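Local coordinates for transcription regulator PadR N-terminal domain-containing protein (Streptococcus mutans, PDB 3L7W) that probably acts as a PadR-family transcriptional regulator, binding DNA through an N-terminal winged helix-turn-helix domain, at residues G54-Y59 against Y71-G77. Sequence-based numbering, arbitrary orientation.
Sequences GYLSTY and YHLTDSG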
ATOM      1  N   GLY A  54      11.553  15.907  12.904  1.00 35.70           N
ATOM      2  CA  GLY A  54      12.865  15.591  13.435  1.00 38.10           C
ATOM      3  C   GLY A  54      13.510  14.353  12.861  1.00 36.90           C
ATOM      4  O   GLY A  54      14.626  13.990  13.245  1.00 33.14           O
ATOM      5  N   TYR A  55      12.833  13.704  11.921  1.00 35.81           N
ATOM      6  CA  TYR A  55      13.360  12.453  11.371  1.00 29.75           C
ATOM      7  C   TYR A  55      14.443  12.719  10.346  1.00 28.79           C
ATOM      8  O   TYR A  55      15.325  11.893  10.124  1.00 27.85           O
ATOM      9  CB  TYR A  55      12.231  11.636  10.747  1.00 26.22           C
ATOM     10  CG  TYR A  55      11.126  11.338  11.727  1.00 33.32           C
ATOM     11  CD1 TYR A  55      11.412  10.845  12.998  1.00 41.33           C
ATOM     12  CD2 TYR A  55       9.800  11.549  11.387  1.00 35.03           C
ATOM     13  CE1 TYR A  55      10.396  10.565  13.901  1.00 40.73           C
ATOM     14  CE2 TYR A  55       8.778  11.272  12.284  1.00 39.32           C
ATOM     15  CZ  TYR A  55       9.083  10.778  13.533  1.00 41.15           C
ATOM     16  OH  TYR A  55       8.061  10.503  14.409  1.00 46.43           O
ATOM     17  N   LEU A  56      14.360  13.877   9.703  1.00 31.97           N
ATOM     18  CA  LEU A  56      15.395  14.288   8.770  1.00 34.19           C
ATOM     19  C   LEU A  56      16.019  15.618   9.219  1.00 36.40           C
ATOM     20  O   LEU A  56      15.324  16.541   9.632  1.00 36.42           O
ATOM     21  CB  LEU A  56      14.816  14.448   7.367  1.00 26.59           C
ATOM     22  CG  LEU A  56      14.291  13.175   6.694  1.00 26.29           C
ATOM     23  CD1 LEU A  56      13.545  13.539   5.422  1.00 31.00           C
ATOM     24  CD2 LEU A  56      15.428  12.219   6.389  1.00 21.16           C
ATOM     25  N   SER A  57      17.334  15.716   9.141  1.00 27.04           N
ATOM     26  CA  SER A  57      17.963  17.005   9.301  1.00 38.71           C
ATOM     27  C   SER A  57      18.442  17.314   7.908  1.00 41.66           C
ATOM     28  O   SER A  57      18.547  16.410   7.078  1.00 38.80           O
ATOM     29  CB  SER A  57      19.127  16.949  10.292  1.00 29.99           C
ATOM     30  OG  SER A  57      20.155  16.127   9.791  1.00 39.76           O
ATOM     31  N   THR A  58      18.719  18.584   7.643  1.00 33.03           N
ATOM     32  CA  THR A  58      19.144  19.003   6.321  1.00 37.17           C
ATOM     33  C   THR A  58      20.377  19.891   6.386  1.00 40.01           C
ATOM     34  O   THR A  58      20.617  20.592   7.369  1.00 35.84           O
ATOM     35  CB  THR A  58      18.070  19.855   5.662  1.00 37.55           C
ATOM     36  OG1 THR A  58      17.810  20.975   6.514  1.00 37.06           O
ATOM     37  CG2 THR A  58      16.779  19.051   5.434  1.00 36.23           C
ATOM     38  N   TYR A  59      21.136  19.883   5.306  1.00 34.33           N
ATOM     39  CA  TYR A  59      22.264  20.767   5.179  1.00 33.59           C
ATOM     40  C   TYR A  59      22.412  21.017   3.711  1.00 38.34           C
ATOM     41  O   TYR A  59      21.833  20.296   2.890  1.00 32.45           O
ATOM     42  CB  TYR A  59      23.529  20.132   5.747  1.00 30.83           C
ATOM     43  CG  TYR A  59      23.886  18.805   5.131  1.00 29.13           C
ATOM     44  CD1 TYR A  59      23.362  17.619   5.638  1.00 30.19           C
ATOM     45  CD2 TYR A  59      24.754  18.729   4.050  1.00 25.81           C
ATOM     46  CE1 TYR A  59      23.708  16.388   5.093  1.00 29.17           C
ATOM     47  CE2 TYR A  59      25.086  17.500   3.480  1.00 33.17           C
ATOM     48  CZ  TYR A  59      24.560  16.334   4.016  1.00 29.74           C
ATOM     49  OH  TYR A  59      24.884  15.115   3.470  1.00 29.55           O
ATOM     50  N   TYR A  71      19.217  15.834   2.675  1.00 30.73           N
ATOM     51  CA  TYR A  71      18.485  15.319   3.811  1.00 28.98           C
ATOM     52  C   TYR A  71      19.310  14.223   4.431  1.00 30.90           C
ATOM     53  O   TYR A  71      20.007  13.479   3.743  1.00 34.84           O
ATOM     54  CB  TYR A  71      17.136  14.759   3.362  1.00 26.29           C
ATOM     55  CG  TYR A  71      16.236  15.819   2.814  1.00 25.05           C
ATOM     56  CD1 TYR A  71      16.227  16.117   1.450  1.00 27.91           C
ATOM     57  CD2 TYR A  71      15.390  16.528   3.648  1.00 22.48           C
ATOM     58  CE1 TYR A  71      15.399  17.088   0.938  1.00 26.84           C
ATOM     59  CE2 TYR A  71      14.558  17.517   3.143  1.00 20.24           C
ATOM     60  CZ  TYR A  71      14.571  17.798   1.790  1.00 33.78           C
ATOM     61  OH  TYR A  71      13.738  18.784   1.291  1.00 42.97           O
ATOM     62  N   HIS A  72      19.219  14.128   5.744  1.00 25.94           N
ATOM     63  CA  HIS A  72      20.001  13.191   6.493  1.00 28.34           C
ATOM     64  C   HIS A  72      19.083  12.577   7.526  1.00 34.44           C
ATOM     65  O   HIS A  72      18.345  13.287   8.208  1.00 29.86           O
ATOM     66  CB  HIS A  72      21.139  13.923   7.198  1.00 28.92           C
ATOM     67  CG  HIS A  72      21.841  13.077   8.201  1.00 35.60           C
ATOM     68  ND1 HIS A  72      22.756  12.109   7.840  1.00 39.16           N
ATOM     69  CD2 HIS A  72      21.736  13.015   9.549  1.00 37.68           C
ATOM     70  CE1 HIS A  72      23.202  11.506   8.925  1.00 47.08           C
ATOM     71  NE2 HIS A  72      22.601  12.037   9.978  1.00 42.18           N
ATOM     72  N   LEU A  73      19.125  11.256   7.634  1.00 34.48           N
ATOM     73  CA  LEU A  73      18.312  10.545   8.599  1.00 33.54           C
ATOM     74  C   LEU A  73      18.873  10.727  10.008  1.00 33.59           C
ATOM     75  O   LEU A  73      19.974  10.280  10.307  1.00 36.42           O
ATOM     76  CB  LEU A  73      18.284   9.060   8.240  1.00 34.12           C
ATOM     77  CG  LEU A  73      17.222   8.234   8.956  1.00 35.92           C
ATOM     78  CD1 LEU A  73      15.832   8.822   8.703  1.00 31.64           C
ATOM     79  CD2 LEU A  73      17.300   6.770   8.495  1.00 33.59           C
ATOM     80  N   THR A  74      18.116  11.384  10.876  1.00 33.73           N
ATOM     81  CA  THR A  74      18.543  11.540  12.259  1.00 39.09           C
ATOM     82  C   THR A  74      18.385  10.207  12.984  1.00 50.53           C
ATOM     83  O   THR A  74      17.731   9.286  12.475  1.00 47.63           O
ATOM     84  CB  THR A  74      17.704  12.584  12.990  1.00 40.43           C
ATOM     85  OG1 THR A  74      16.351  12.112  13.119  1.00 36.91           O
ATOM     86  CG2 THR A  74      17.717  13.908  12.231  1.00 38.68           C
ATOM     87  N   ASP A  75      18.987  10.104  14.165  1.00 41.24           N
ATOM     88  CA  ASP A  75      18.783   8.946  15.024  1.00 40.07           C
ATOM     89  C   ASP A  75      17.286   8.787  15.259  1.00 38.58           C
ATOM     90  O   ASP A  75      16.751   7.681  15.259  1.00 46.99           O
ATOM     91  CB  ASP A  75      19.505   9.139  16.365  1.00 42.37           C
ATOM     92  CG  ASP A  75      21.015   9.238  16.211  1.00 55.65           C
ATOM     93  OD1 ASP A  75      21.582   8.630  15.277  1.00 56.07           O
ATOM     94  OD2 ASP A  75      21.640   9.927  17.041  1.00 71.24           O
ATOM     95  N   SER A  76      16.610   9.908  15.467  1.00 35.40           N
ATOM     96  CA  SER A  76      15.170   9.903  15.636  1.00 36.18           C
ATOM     97  C   SER A  76      14.527   9.284  14.397  1.00 47.51           C
ATOM     98  O   SER A  76      13.516   8.571  14.475  1.00 38.42           O
ATOM     99  CB  SER A  76      14.672  11.332  15.769  1.00 36.75           C
ATOM    100  OG  SER A  76      13.338  11.346  16.225  1.00 54.03           O
ATOM    101  N   GLY A  77      15.118   9.603  13.251  1.00 41.86           N
ATOM    102  CA  GLY A  77      14.613   9.152  11.979  1.00 40.49           C
ATOM    103  C   GLY A  77      14.864   7.670  11.891  1.00 39.19           C
ATOM    104  O   GLY A  77      13.984   6.922  11.474  1.00 37.00           O
TER
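Thr-74 and Gly-54 meet where the wing hairpin of this PadR-type winged-helix domain opens toward its flanking helices. The Thr-74 hydroxyl donates to Gly-54 O at 2.6 Å, in the carbonyl plane and on a lone pair. With OG1 set between its own N and carbonyl carbon (chi1 67°), the same oxygen also accepts from Gly-77 N, so it is gripped from two directions and caps helix 75-100. CG2, the other branch, rests 3.6 Å from Ser-57 N. Next to this, Thr-74 N donates to Tyr-55 O at 2.9 Å from well above the carbonyl plane, and Gly-77 CA adds a CH...O contact to that oxygen.

Further along, Ser-57 and His-72 form an antiparallel hydrogen-bonded pair through both backbone N-H groups. On their face of the sheet, Ser-57 OG lies at the edge of the imidazole, 3.5 Å from His-72 CD2; ND1 of this ring is bound by Asp-22, which also takes Tyr-59 OH. The other face is largely apolar: Thr-58, its OG1 bound by Glu-51 of helix 40-52, and Tyr-71 run side by side, Thr-58 CG2 3.4 Å from the Tyr-71 ring atom CD2, while Leu-56 reaches Tyr-71 CD2 with CD1 and Leu-73 CD1 with CD2. Leu-15 of helix 7-20 packs against both leucines, and Leu-47 of helix 40-52 against Leu-56 and Tyr-71.

Gly-54 ends helix 40-52 in a Schellman motif. One threonine hydroxyl therefore joins the end of that helix to the start of helix 75-100, a polar junction that probably helps fix how the long helix leaves the wing.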